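Local coordinates for secreted protein (Streptomyces lividans TK24, PDB 5LXZ) that probably acts as a copper-radical oxidase of the AA5 family, related to galactose oxidase, and binds copper(II) ions, at residues V115-N120 with N205-A210; G188-Y193 with I209-A214; K140-K145 with I174-Q179; M242-A247 with Q270-K275. The protein carries 1 engineered substitution. All blocks are in the same frame, centred on the assembly; numbering follows the deposited sequence.

Interaction 1 (V115-N120 with N205-A210); sequences VVHNEN and NTYGIA
His117 lies against Tyr207 where strands 111-118 and 206-210 run antiparallel, and its side chain can be traced outward across the tyrosine ring. CB stands over the ring face, 3.7 Å from the Tyr207 centroid, in a CH-pi contact. With chi1 at -75°, CG is turned away from the carbonyl carbon and sits 3.6 Å from Tyr207 CE2. The two ring planes are nearly parallel (18°) but slid apart, with little overlap. CD2 comes within 3.4 Å of Tyr207 OH, while CE1 meets Ile209 CG1 at 3.6 Å. ND1 turns back to its own strand and, in the ring plane, donates to Val115 O at 3.2 Å, which fixes the ring's rotation. That oxygen also accepts from Ile209 N, the two donors reaching it from opposite faces of the carbonyl plane. In the backbone, His117 N gives Tyr207 O a short, nearly straight bond of 2.7 Å. On the other face of the sheet Val116 CG1 packs on Thr206 CG2 at 3.9 Å. Strand 111-118 is flanked by 206-210 and 164-177, whose Pro169 and Leu171 also touch His117, and helix 200-205 leads directly into strand 206-210.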
loop_
_atom_site.group_PDB
_atom_site.type_symbol
_atom_site.label_atom_id
_atom_site.label_comp_id
_atom_site.label_asym_id
_atom_site.label_seq_id
_atom_site.Cartn_x
_atom_site.Cartn_y
_atom_site.Cartn_z
ATOM N N VAL A 115 -18.469 15.885 -9.082
ATOM C CA VAL A 115 -17.745 17.082 -9.516
ATOM C C VAL A 115 -18.316 17.445 -10.859
ATOM O O VAL A 115 -18.074 16.772 -11.844
ATOM C CB VAL A 115 -16.245 16.858 -9.596
ATOM C CG1 VAL A 115 -15.540 18.134 -10.084
ATOM C CG2 VAL A 115 -15.749 16.399 -8.247
ATOM N N VAL A 116 -19.080 18.535 -10.930
ATOM C CA VAL A 116 -19.667 18.936 -12.186
ATOM C C VAL A 116 -18.671 19.835 -12.899
ATOM O O VAL A 116 -18.104 20.745 -12.282
ATOM C CB VAL A 116 -21.022 19.647 -11.992
ATOM C CG1 VAL A 116 -21.677 19.956 -13.329
ATOM C CG2 VAL A 116 -21.943 18.864 -11.047
ATOM N N HIS A 117 -18.496 19.568 -14.180
ATOM C CA HIS A 117 -17.586 20.262 -15.074
ATOM C C HIS A 117 -18.389 21.153 -16.008
ATOM O O HIS A 117 -19.372 20.725 -16.542
ATOM C CB HIS A 117 -16.811 19.266 -15.925
ATOM C CG HIS A 117 -15.735 18.547 -15.201
ATOM N ND1 HIS A 117 -15.989 17.747 -14.109
ATOM C CD2 HIS A 117 -14.407 18.485 -15.411
ATOM C CE1 HIS A 117 -14.859 17.236 -13.670
ATOM N NE2 HIS A 117 -13.887 17.651 -14.445
ATOM N N ASN A 118 -17.957 22.412 -16.156
ATOM C CA ASN A 118 -18.550 23.338 -17.120
ATOM C C ASN A 118 -17.442 23.794 -18.057
ATOM O O ASN A 118 -16.526 24.513 -17.633
ATOM C CB ASN A 118 -19.172 24.505 -16.381
ATOM C CG ASN A 118 -19.716 25.569 -17.322
ATOM O OD1 ASN A 118 -19.942 25.335 -18.509
ATOM N ND2 ASN A 118 -19.968 26.759 -16.763
ATOM N N GLU A 119 -17.531 23.359 -19.318
ATOM C CA GLU A 119 -16.565 23.723 -20.347
ATOM C C GLU A 119 -16.879 25.077 -21.000
ATOM O O GLU A 119 -16.130 25.520 -21.832
ATOM C CB GLU A 119 -16.520 22.650 -21.430
ATOM C CG GLU A 119 -16.100 21.291 -20.889
ATOM C CD GLU A 119 -15.766 20.297 -21.979
ATOM O OE1 GLU A 119 -16.209 20.481 -23.128
ATOM O OE2 GLU A 119 -15.059 19.323 -21.668
ATOM N N ASN A 120 -17.998 25.694 -20.633
ATOM C CA ASN A 120 -18.417 26.994 -21.221
ATOM C C ASN A 120 -17.732 28.155 -20.501
ATOM O O ASN A 120 -18.009 28.398 -19.341
ATOM C CB ASN A 120 -19.932 27.141 -21.169
ATOM C CG ASN A 120 -20.441 28.258 -22.088
ATOM O OD1 ASN A 120 -19.681 29.130 -22.453
ATOM N ND2 ASN A 120 -21.696 28.199 -22.472
ATOM N N ASN A 205 -21.258 20.801 -22.983
ATOM C CA ASN A 205 -20.356 21.500 -22.098
ATOM C C ASN A 205 -20.449 21.148 -20.619
ATOM O O ASN A 205 -19.612 21.593 -19.848
ATOM C CB ASN A 205 -20.640 23.003 -22.223
ATOM C CG ASN A 205 -20.303 23.576 -23.604
ATOM O OD1 ASN A 205 -19.463 23.055 -24.312
ATOM N ND2 ASN A 205 -20.964 24.675 -23.967
ATOM N N THR A 206 -21.466 20.397 -20.205
ATOM C CA THR A 206 -21.699 20.158 -18.794
ATOM C C THR A 206 -21.755 18.650 -18.564
ATOM O O THR A 206 -22.553 17.969 -19.205
ATOM C CB THR A 206 -23.028 20.791 -18.310
ATOM O OG1 THR A 206 -23.194 22.060 -18.949
ATOM C CG2 THR A 206 -23.028 20.970 -16.808
ATOM N N TYR A 207 -20.898 18.168 -17.670
ATOM C CA TYR A 207 -20.963 16.732 -17.279
ATOM C C TYR A 207 -20.405 16.571 -15.887
ATOM O O TYR A 207 -19.758 17.462 -15.358
ATOM C CB TYR A 207 -20.179 15.873 -18.271
ATOM C CG TYR A 207 -18.742 16.238 -18.386
ATOM C CD1 TYR A 207 -18.330 17.263 -19.254
ATOM C CD2 TYR A 207 -17.781 15.628 -17.602
ATOM C CE1 TYR A 207 -17.012 17.612 -19.334
ATOM C CE2 TYR A 207 -16.453 15.991 -17.683
ATOM C CZ TYR A 207 -16.079 16.992 -18.541
ATOM O OH TYR A 207 -14.735 17.316 -18.607
ATOM N N GLY A 208 -20.633 15.406 -15.289
ATOM C CA GLY A 208 -20.160 15.129 -13.954
ATOM C C GLY A 208 -19.062 14.098 -13.975
ATOM O O GLY A 208 -19.000 13.285 -14.922
ATOM N N ILE A 209 -18.200 14.178 -13.001
ATOM C CA ILE A 209 -17.251 13.075 -12.691
ATOM C C ILE A 209 -17.386 12.739 -11.233
ATOM O O ILE A 209 -17.312 13.622 -10.384
ATOM C CB ILE A 209 -15.788 13.434 -12.994
ATOM C CG1 ILE A 209 -15.637 13.848 -14.453
ATOM C CG2 ILE A 209 -14.863 12.256 -12.639
ATOM C CD1 ILE A 209 -15.582 12.737 -15.456
ATOM N N ALA A 210 -17.537 11.456 -10.895
ATOM C CA ALA A 210 -17.584 11.067 -9.520
ATOM C C ALA A 210 -16.776 9.806 -9.368
ATOM O O ALA A 210 -16.768 8.995 -10.284
ATOM C CB ALA A 210 -19.002 10.795 -9.086
HETATM O O HOH W 1 -22.374 24.660 -19.429
HETATM O O HOH W 2 -23.100 25.671 -21.882
#

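Interaction 2 (G188-Y193 with I209-A214); sequences GTEDNY and IAQKLA. With EDO (1,2-ethanediol), chain Q.
Asp191 and Ala210 form an antiparallel hydrogen-bonded pair that joins strands 191-195 and 206-210 in the curled sheet of the GlxA beta-barrel domain. The backbone bonds are Asp191 N to Ala210 O at 3.0 Å and Ala210 N to Asp191 O at 3.2 Å; Glu190 CA adds a CA-H...O contact to Ala210 O. Among the polar side chains, Gln211 is bent at chi2 (-59°), which swings its amide back toward Glu190. NE2 donates to Glu190 OE1 at 2.9 Å, reaching it on the anti side and somewhat out of the carboxylate plane, with amide and carboxylate perpendicular to each other. Gln211 OE1 accepts from Gly319 N, so both ends of the amide are used. Apolar contacts flank the pair. Tyr193 CE1 lies 3.8 Å from Ala210 CB, and Leu213 CD1 approaches the same ring from the opposite direction, 3.9 Å from Tyr193 CZ; Phe142 and Met114 also touch Tyr193 and Leu213. Separately, the Ile209 CD1 methyl lies against the amide nitrogen Asn192 ND2 at 3.7 Å. Tyr193 OH, hydrogen-bonded to Asn138 ND2 as well, is 2.6 Å from a water in the ring plane that also lies within hydrogen-bonding reach of Thr189 O and Gln211 O (2.8 Å each).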
loop_
_atom_site.group_PDB
_atom_site.type_symbol
_atom_site.label_atom_id
_atom_site.label_comp_id
_atom_site.label_asym_id
_atom_site.label_seq_id
_atom_site.Cartn_x
_atom_site.Cartn_y
_atom_site.Cartn_z
ATOM N N GLY A 188 -18.749 1.481 -7.950
ATOM C CA GLY A 188 -17.476 1.194 -7.299
ATOM C C GLY A 188 -16.264 1.832 -7.934
ATOM O O GLY A 188 -15.188 1.699 -7.394
ATOM N N THR A 189 -16.437 2.524 -9.046
ATOM C CA THR A 189 -15.309 3.157 -9.734
ATOM C C THR A 189 -15.767 4.498 -10.274
ATOM O O THR A 189 -16.962 4.773 -10.349
ATOM C CB THR A 189 -14.771 2.296 -10.893
ATOM O OG1 THR A 189 -15.797 2.058 -11.882
ATOM C CG2 THR A 189 -14.235 0.977 -10.359
ATOM N N GLU A 190 -14.808 5.309 -10.688
ATOM C CA GLU A 190 -15.110 6.583 -11.303
ATOM C C GLU A 190 -15.930 6.402 -12.576
ATOM O O GLU A 190 -15.671 5.500 -13.378
ATOM C CB GLU A 190 -13.805 7.258 -11.676
ATOM C CG GLU A 190 -13.929 8.615 -12.352
ATOM C CD GLU A 190 -12.597 9.141 -12.825
ATOM O OE1 GLU A 190 -11.698 9.222 -11.969
ATOM O OE2 GLU A 190 -12.489 9.506 -14.031
ATOM N N ASP A 191 -16.847 7.324 -12.823
ATOM C CA ASP A 191 -17.508 7.416 -14.107
ATOM C C ASP A 191 -17.738 8.892 -14.457
ATOM O O ASP A 191 -17.599 9.751 -13.608
ATOM C CB ASP A 191 -18.808 6.595 -14.165
ATOM C CG ASP A 191 -19.208 6.177 -15.572
ATOM O OD1 ASP A 191 -18.461 6.450 -16.582
ATOM O OD2 ASP A 191 -20.290 5.546 -15.677
ATOM N N ASN A 192 -18.007 9.111 -15.727
ATOM C CA ASN A 192 -18.436 10.377 -16.286
ATOM C C ASN A 192 -19.935 10.302 -16.386
ATOM O O ASN A 192 -20.487 9.293 -16.908
ATOM C CB ASN A 192 -17.787 10.554 -17.660
ATOM C CG ASN A 192 -18.076 11.865 -18.318
ATOM O OD1 ASN A 192 -19.207 12.263 -18.459
ATOM N ND2 ASN A 192 -17.023 12.482 -18.856
ATOM N N TYR A 193 -20.609 11.332 -15.895
ATOM C CA TYR A 193 -22.046 11.320 -15.720
ATOM C C TYR A 193 -22.710 12.309 -16.643
ATOM O O TYR A 193 -22.300 13.459 -16.694
ATOM C CB TYR A 193 -22.431 11.657 -14.262
ATOM C CG TYR A 193 -22.144 10.491 -13.359
ATOM C CD1 TYR A 193 -20.834 10.214 -12.952
ATOM C CD2 TYR A 193 -23.126 9.622 -12.970
ATOM C CE1 TYR A 193 -20.544 9.119 -12.162
ATOM C CE2 TYR A 193 -22.856 8.508 -12.197
ATOM C CZ TYR A 193 -21.557 8.248 -11.782
ATOM O OH TYR A 193 -21.305 7.089 -11.043
ATOM N N ILE A 209 -18.200 14.178 -13.001
ATOM C CA ILE A 209 -17.251 13.075 -12.691
ATOM C C ILE A 209 -17.386 12.739 -11.233
ATOM O O ILE A 209 -17.312 13.622 -10.384
ATOM C CB ILE A 209 -15.788 13.434 -12.994
ATOM C CG1 ILE A 209 -15.637 13.848 -14.453
ATOM C CG2 ILE A 209 -14.863 12.256 -12.639
ATOM C CD1 ILE A 209 -15.582 12.737 -15.456
ATOM N N ALA A 210 -17.537 11.456 -10.895
ATOM C CA ALA A 210 -17.584 11.067 -9.520
ATOM C C ALA A 210 -16.776 9.806 -9.368
ATOM O O ALA A 210 -16.768 8.995 -10.284
ATOM C CB ALA A 210 -19.002 10.795 -9.086
ATOM N N GLN A 211 -16.159 9.660 -8.213
ATOM C CA GLN A 211 -15.627 8.387 -7.767
ATOM C C GLN A 211 -16.754 7.504 -7.286
ATOM O O GLN A 211 -17.934 7.778 -7.582
ATOM C CB GLN A 211 -14.577 8.612 -6.681
ATOM C CG GLN A 211 -13.437 9.480 -7.111
ATOM C CD GLN A 211 -12.703 8.919 -8.289
ATOM O OE1 GLN A 211 -12.471 7.699 -8.379
ATOM N NE2 GLN A 211 -12.415 9.775 -9.245
ATOM N N LYS A 212 -16.463 6.424 -6.599
ATOM C CA LYS A 212 -17.508 5.540 -6.104
ATOM C C LYS A 212 -18.620 6.296 -5.376
ATOM O O LYS A 212 -18.363 7.187 -4.561
ATOM C CB LYS A 212 -16.959 4.441 -5.226
ATOM C CG LYS A 212 -16.353 4.897 -3.941
ATOM C CD LYS A 212 -16.197 3.737 -2.960
ATOM C CE LYS A 212 -15.874 4.335 -1.589
ATOM N NZ LYS A 212 -15.816 3.328 -0.494
ATOM N N LEU A 213 -19.828 5.891 -5.690
ATOM C CA LEU A 213 -21.054 6.415 -5.068
ATOM C C LEU A 213 -21.705 5.222 -4.382
ATOM O O LEU A 213 -22.365 4.386 -5.022
ATOM C CB LEU A 213 -21.957 7.066 -6.104
ATOM C CG LEU A 213 -21.366 8.276 -6.843
ATOM C CD1 LEU A 213 -22.255 8.724 -8.005
ATOM C CD2 LEU A 213 -21.066 9.444 -5.891
ATOM N N ALA A 214 -21.455 5.111 -3.083
ATOM C CA ALA A 214 -21.791 3.914 -2.382
ATOM C C ALA A 214 -22.192 4.273 -0.941
ATOM O O ALA A 214 -22.710 5.352 -0.727
ATOM C CB ALA A 214 -20.652 2.886 -2.517
HETATM C C1 EDO Q . -9.808 9.065 -17.305
HETATM O O1 EDO Q . -9.439 7.844 -17.941
HETATM C C2 EDO Q . -10.233 8.685 -15.904
HETATM O O2 EDO Q . -10.239 9.745 -14.953
HETATM O O HOH W 3 -19.043 6.567 -9.792
#

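Interaction 3 (K140-K145 with I174-Q179); sequences KTFVSK and IYVEAQ
Glu177 sends CG out opposite its backbone N (chi1 -170°) in an extended chain, and Lys145 folds over at chi2 (-66°), so that the lysine's CE comes to 3.4 Å from Glu177 OE2. The charges themselves stay further apart: Lys145 NZ to Glu177 OE2 is a long salt bridge of 4.0 Å. A water closes the gap, accepting from Lys145 NZ and donating to Glu177 OE2 and Ala178 O. The other oxygen is held within its own strand, where Tyr175 OH donates to the anti lone pair of Glu177 OE1 at 2.6 Å; Asp106 N bonds to OE1 too. A leucine in place of Glu177 would probably leave the Tyr175 hydroxyl without its acceptor and Lys145 without the nearby opposite charge and the shared water that hold it over the strand. The backbones pair through Val143 N to Glu177 O (2.8 Å) and Glu177 N to Val143 O (2.9 Å). On the face bearing Val176, Phe142 CB packs against Val176 CG2 at 3.6 Å, while Phe142 CD2 reaches Ala178 N at 3.5 Å. A second water ties Thr141 O to Gln179 N and NE2. Strand 141-144 lies between 132-135 and 164-177, the latter also pairing with 111-118, and Phe142 extends from it onto Leu213.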
loop_
_atom_site.group_PDB
_atom_site.type_symbol
_atom_site.label_atom_id
_atom_site.label_comp_id
_atom_site.label_asym_id
_atom_site.label_seq_id
_atom_site.Cartn_x
_atom_site.Cartn_y
_atom_site.Cartn_z
ATOM N N LYS A 140 -26.029 4.019 -14.057
ATOM C CA LYS A 140 -26.738 4.260 -12.789
ATOM C C LYS A 140 -27.001 5.734 -12.588
ATOM O O LYS A 140 -26.207 6.579 -12.989
ATOM C CB LYS A 140 -25.959 3.673 -11.614
ATOM C CG LYS A 140 -26.010 2.148 -11.699
ATOM C CD LYS A 140 -25.302 1.455 -10.582
ATOM C CE LYS A 140 -25.363 -0.024 -10.831
ATOM N NZ LYS A 140 -24.504 -0.713 -9.869
ATOM N N THR A 141 -28.129 6.051 -11.954
ATOM C CA THR A 141 -28.574 7.426 -11.772
ATOM C C THR A 141 -28.511 7.868 -10.299
ATOM O O THR A 141 -28.842 7.107 -9.398
ATOM C CB THR A 141 -29.996 7.594 -12.334
ATOM O OG1 THR A 141 -29.954 7.340 -13.748
ATOM C CG2 THR A 141 -30.535 8.982 -12.119
ATOM N N PHE A 142 -28.096 9.105 -10.117
ATOM C CA PHE A 142 -28.009 9.775 -8.821
ATOM C C PHE A 142 -28.590 11.135 -8.936
ATOM O O PHE A 142 -28.498 11.763 -9.998
ATOM C CB PHE A 142 -26.566 9.820 -8.324
ATOM C CG PHE A 142 -25.959 8.450 -8.223
ATOM C CD1 PHE A 142 -25.407 7.829 -9.353
ATOM C CD2 PHE A 142 -26.022 7.725 -7.051
ATOM C CE1 PHE A 142 -24.927 6.560 -9.276
ATOM C CE2 PHE A 142 -25.512 6.442 -6.976
ATOM C CZ PHE A 142 -24.991 5.853 -8.089
ATOM N N VAL A 143 -29.197 11.596 -7.843
ATOM C CA VAL A 143 -29.931 12.853 -7.829
ATOM C C VAL A 143 -29.324 13.820 -6.827
ATOM O O VAL A 143 -29.018 13.404 -5.708
ATOM C CB VAL A 143 -31.391 12.578 -7.418
ATOM C CG1 VAL A 143 -32.241 13.811 -7.664
ATOM C CG2 VAL A 143 -31.951 11.392 -8.191
ATOM N N SER A 144 -29.169 15.086 -7.195
ATOM C CA SER A 144 -28.719 16.080 -6.241
ATOM C C SER A 144 -29.847 16.463 -5.261
ATOM O O SER A 144 -31.016 16.392 -5.605
ATOM C CB SER A 144 -28.239 17.327 -6.956
ATOM O OG SER A 144 -29.317 17.929 -7.702
ATOM N N LYS A 145 -29.471 16.857 -4.050
ATOM C CA LYS A 145 -30.430 17.295 -3.021
ATOM C C LYS A 145 -30.486 18.813 -2.854
ATOM O O LYS A 145 -31.442 19.367 -2.281
ATOM C CB LYS A 145 -30.095 16.617 -1.687
ATOM C CG LYS A 145 -30.182 15.095 -1.714
ATOM C CD LYS A 145 -31.601 14.609 -1.933
ATOM C CE LYS A 145 -31.669 13.091 -1.917
ATOM N NZ LYS A 145 -33.012 12.631 -2.330
ATOM N N ILE A 174 -21.177 18.739 -5.744
ATOM C CA ILE A 174 -22.503 18.571 -5.181
ATOM C C ILE A 174 -22.740 17.129 -4.728
ATOM O O ILE A 174 -22.392 16.171 -5.440
ATOM C CB ILE A 174 -23.560 19.046 -6.186
ATOM C CG1 ILE A 174 -24.935 19.142 -5.554
ATOM C CG2 ILE A 174 -23.598 18.186 -7.445
ATOM C CD1 ILE A 174 -25.016 20.247 -4.500
ATOM N N TYR A 175 -23.355 16.957 -3.559
ATOM C CA TYR A 175 -23.727 15.649 -3.093
ATOM C C TYR A 175 -24.864 15.118 -3.969
ATOM O O TYR A 175 -25.862 15.826 -4.218
ATOM C CB TYR A 175 -24.123 15.684 -1.598
ATOM C CG TYR A 175 -24.623 14.372 -1.094
ATOM C CD1 TYR A 175 -23.731 13.313 -0.798
ATOM C CD2 TYR A 175 -25.982 14.124 -0.939
ATOM C CE1 TYR A 175 -24.177 12.101 -0.354
ATOM C CE2 TYR A 175 -26.444 12.886 -0.494
ATOM C CZ TYR A 175 -25.548 11.880 -0.204
ATOM O OH TYR A 175 -25.981 10.671 0.198
ATOM N N VAL A 176 -24.732 13.875 -4.397
ATOM C CA VAL A 176 -25.755 13.159 -5.097
ATOM C C VAL A 176 -26.051 11.841 -4.420
ATOM O O VAL A 176 -25.211 11.284 -3.720
ATOM C CB VAL A 176 -25.440 12.960 -6.597
ATOM C CG1 VAL A 176 -25.226 14.298 -7.263
ATOM C CG2 VAL A 176 -24.244 12.037 -6.787
ATOM N N GLU A 177 -27.269 11.346 -4.594
ATOM C CA GLU A 177 -27.721 10.144 -3.938
ATOM C C GLU A 177 -28.632 9.332 -4.828
ATOM O O GLU A 177 -29.435 9.910 -5.577
ATOM C CB GLU A 177 -28.471 10.581 -2.687
ATOM C CG GLU A 177 -28.836 9.498 -1.706
ATOM C CD GLU A 177 -29.351 10.125 -0.422
ATOM O OE1 GLU A 177 -28.528 10.469 0.434
ATOM O OE2 GLU A 177 -30.592 10.261 -0.295
ATOM N N ALA A 178 -28.595 8.025 -4.693
ATOM C CA ALA A 178 -29.531 7.154 -5.411
ATOM C C ALA A 178 -30.962 7.440 -4.939
ATOM O O ALA A 178 -31.173 7.816 -3.812
ATOM C CB ALA A 178 -29.206 5.703 -5.174
ATOM N N GLN A 179 -31.907 7.233 -5.834
ATOM C CA GLN A 179 -33.334 7.410 -5.487
ATOM C C GLN A 179 -33.831 6.337 -4.535
ATOM O O GLN A 179 -34.669 6.612 -3.662
ATOM C CB GLN A 179 -34.155 7.426 -6.776
ATOM C CG GLN A 179 -33.763 8.592 -7.685
ATOM C CD GLN A 179 -34.212 8.425 -9.122
ATOM O OE1 GLN A 179 -35.217 9.007 -9.517
ATOM N NE2 GLN A 179 -33.462 7.644 -9.915
HETATM O O HOH W 4 -31.325 6.578 -8.567
HETATM O O HOH W 5 -27.044 17.842 -2.999
HETATM O O HOH W 6 -32.340 9.903 -2.397
#

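Interaction 4 (M242-A247 with Q270-K275); sequences MHEARA and QLVPGK. Engineered in segment 242-247: Ala247 (natural residue Trp).
Arg246 grips the backbone oxygen of Lys275 end-on with both terminal nitrogens. Arg246 NH2 donates to Lys275 O at 2.7 Å (158° at the hydrogen), and NH1 adds a longer, more bent bond to the same oxygen at 3.1 Å (136°). The acceptor lies in the guanidinium plane, at the far end of a chain extended from CG to NE. NH2 also forms a salt bridge with Glu277, and NH1 donates to Ser263 O, which together fix the rotation of the group. A leucine at Arg246 would probably strip Lys275 O of both donors and leave the carboxylate of Glu277 without its positive mate. Glu244 CB sits over one guanidinium face, toward its rim. The carboxylate of Glu244 is hydrogen-bonded to Tyr288 OH through OE2 and linked to Lys275 by a water, 2.6 Å from Glu244 OE2 and 2.8 Å from Lys275 NZ; the two charged ends do not meet directly. Further out, Lys275 CD passes Glu244 OE2 at 3.6 Å, the two side chains crossing at about a right angle. Val272 packs against the other segment through both methyls: CG1 sits 3.8 Å from Arg246 NH1, and CG2 lies 3.5 Å from Ala245 O. Beyond it the chain reverses through an inverse gamma turn centred on Pro273. Here the segment leading into a four-stranded Kelch blade is fastened to the loop between the blade's second and third strands, 259-262 and 277-280, of the beta-propeller.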
loop_
_atom_site.group_PDB
_atom_site.type_symbol
_atom_site.label_atom_id
_atom_site.label_comp_id
_atom_site.label_asym_id
_atom_site.label_seq_id
_atom_site.Cartn_x
_atom_site.Cartn_y
_atom_site.Cartn_z
ATOM N N MET A 242 5.461 17.949 -3.540
ATOM C CA MET A 242 5.139 17.510 -4.876
ATOM C C MET A 242 4.401 18.610 -5.653
ATOM O O MET A 242 3.789 19.510 -5.065
ATOM C CB MET A 242 4.243 16.266 -4.840
ATOM C CG MET A 242 4.948 15.094 -4.254
ATOM S SD MET A 242 3.922 13.609 -4.221
ATOM C CE MET A 242 2.601 14.139 -3.144
ATOM N N HIS A 243 4.462 18.526 -6.974
ATOM C CA HIS A 243 3.624 19.392 -7.803
ATOM C C HIS A 243 2.150 19.084 -7.638
ATOM O O HIS A 243 1.313 19.981 -7.568
ATOM C CB HIS A 243 4.044 19.265 -9.253
ATOM C CG HIS A 243 5.441 19.722 -9.504
ATOM N ND1 HIS A 243 5.746 21.042 -9.746
ATOM C CD2 HIS A 243 6.611 19.056 -9.508
ATOM C CE1 HIS A 243 7.053 21.158 -9.901
ATOM N NE2 HIS A 243 7.598 19.968 -9.776
ATOM N N GLU A 244 1.815 17.787 -7.609
ATOM C CA GLU A 244 0.449 17.333 -7.447
ATOM C C GLU A 244 0.117 17.019 -6.000
ATOM O O GLU A 244 0.916 16.430 -5.288
ATOM C CB GLU A 244 0.212 16.076 -8.263
ATOM C CG GLU A 244 0.405 16.243 -9.753
ATOM C CD GLU A 244 -0.682 17.087 -10.402
ATOM O OE1 GLU A 244 -1.865 16.978 -9.994
ATOM O OE2 GLU A 244 -0.365 17.845 -11.362
ATOM N N ALA A 245 -1.078 17.403 -5.570
ATOM C CA ALA A 245 -1.646 16.934 -4.320
ATOM C C ALA A 245 -2.047 15.477 -4.529
ATOM O O ALA A 245 -2.627 15.142 -5.565
ATOM C CB ALA A 245 -2.845 17.768 -3.965
ATOM N N ARG A 246 -1.697 14.617 -3.569
ATOM C CA ARG A 246 -1.954 13.188 -3.705
ATOM C C ARG A 246 -2.292 12.573 -2.366
ATOM O O ARG A 246 -1.453 12.508 -1.489
ATOM C CB ARG A 246 -0.743 12.448 -4.287
ATOM C CG ARG A 246 -0.171 13.022 -5.584
ATOM C CD ARG A 246 1.095 12.221 -5.920
ATOM N NE ARG A 246 1.789 12.846 -7.023
ATOM C CZ ARG A 246 1.568 12.602 -8.318
ATOM N NH1 ARG A 246 0.742 11.674 -8.728
ATOM N NH2 ARG A 246 2.219 13.278 -9.263
ATOM N N ALA A 247 -3.535 12.118 -2.225
ATOM C CA ALA A 247 -3.910 11.153 -1.211
ATOM C C ALA A 247 -3.808 9.789 -1.839
ATOM O O ALA A 247 -4.434 9.517 -2.867
ATOM C CB ALA A 247 -5.336 11.366 -0.692
ATOM N N GLN A 270 -10.496 14.318 -6.830
ATOM C CA GLN A 270 -10.464 13.762 -8.194
ATOM C C GLN A 270 -9.185 12.887 -8.308
ATOM O O GLN A 270 -8.181 13.257 -7.775
ATOM C CB GLN A 270 -10.341 14.875 -9.254
ATOM C CG GLN A 270 -11.263 16.098 -9.145
ATOM C CD GLN A 270 -10.962 17.223 -10.182
ATOM O OE1 GLN A 270 -11.709 17.374 -11.161
ATOM N NE2 GLN A 270 -9.910 18.025 -9.954
ATOM N N LEU A 271 -9.224 11.807 -9.058
ATOM C CA LEU A 271 -7.971 11.036 -9.359
ATOM C C LEU A 271 -6.993 11.922 -10.104
ATOM O O LEU A 271 -7.370 12.649 -11.026
ATOM C CB LEU A 271 -8.256 9.792 -10.181
ATOM C CG LEU A 271 -7.079 8.803 -10.237
ATOM C CD1 LEU A 271 -6.945 7.942 -8.998
ATOM C CD2 LEU A 271 -7.232 7.906 -11.434
ATOM N N VAL A 272 -5.732 11.905 -9.688
ATOM C CA VAL A 272 -4.696 12.602 -10.449
ATOM C C VAL A 272 -4.648 11.874 -11.795
ATOM O O VAL A 272 -4.525 10.645 -11.846
ATOM C CB VAL A 272 -3.373 12.555 -9.712
ATOM C CG1 VAL A 272 -2.265 13.123 -10.608
ATOM C CG2 VAL A 272 -3.460 13.336 -8.420
ATOM N N PRO A 273 -4.768 12.617 -12.906
ATOM C CA PRO A 273 -4.974 11.973 -14.206
ATOM C C PRO A 273 -3.682 11.543 -14.884
ATOM O O PRO A 273 -3.343 12.004 -15.998
ATOM C CB PRO A 273 -5.704 13.078 -15.008
ATOM C CG PRO A 273 -5.114 14.325 -14.472
ATOM C CD PRO A 273 -4.942 14.078 -12.992
ATOM N N GLY A 274 -2.943 10.658 -14.223
ATOM C CA GLY A 274 -1.721 10.138 -14.803
ATOM C C GLY A 274 -0.545 11.096 -14.860
ATOM O O GLY A 274 0.411 10.800 -15.576
ATOM N N LYS A 275 -0.573 12.180 -14.076
ATOM C CA LYS A 275 0.515 13.128 -13.978
ATOM C C LYS A 275 1.452 12.621 -12.882
ATOM O O LYS A 275 1.107 12.676 -11.685
ATOM C CB LYS A 275 -0.001 14.519 -13.702
ATOM C CG LYS A 275 -0.903 15.043 -14.820
ATOM C CD LYS A 275 -1.392 16.446 -14.504
ATOM C CE LYS A 275 -2.080 17.109 -15.673
ATOM N NZ LYS A 275 -2.438 18.508 -15.351
HETATM O O HOH W 7 -1.869 19.505 -12.775
#

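In the fold
Interactions 1, 2 and 3 belong to one curled antiparallel sheet of the GlxA beta-barrel domain, while interaction 4 lies in the adjoining Kelch propeller. Interactions 1 and 2 share strand 206-210, which pairs with 111-118 along one edge and 191-195 along the other; their centres are about 13 Å apart. Along the chain, interaction 3 falls wholly within the span bridged by interaction 1 and precedes interaction 2, their centres about 11 Å apart, where Leu213 and Tyr193 pack on Phe142. Interaction 4 comes last, its centre about 17 Å from that of interaction 2 and about 19 Å from that of interaction 1. Gln270 and Leu271 of its loop touch Val115, His117, Glu190 and Gln211, so this Kelch blade is seated directly against the barrel.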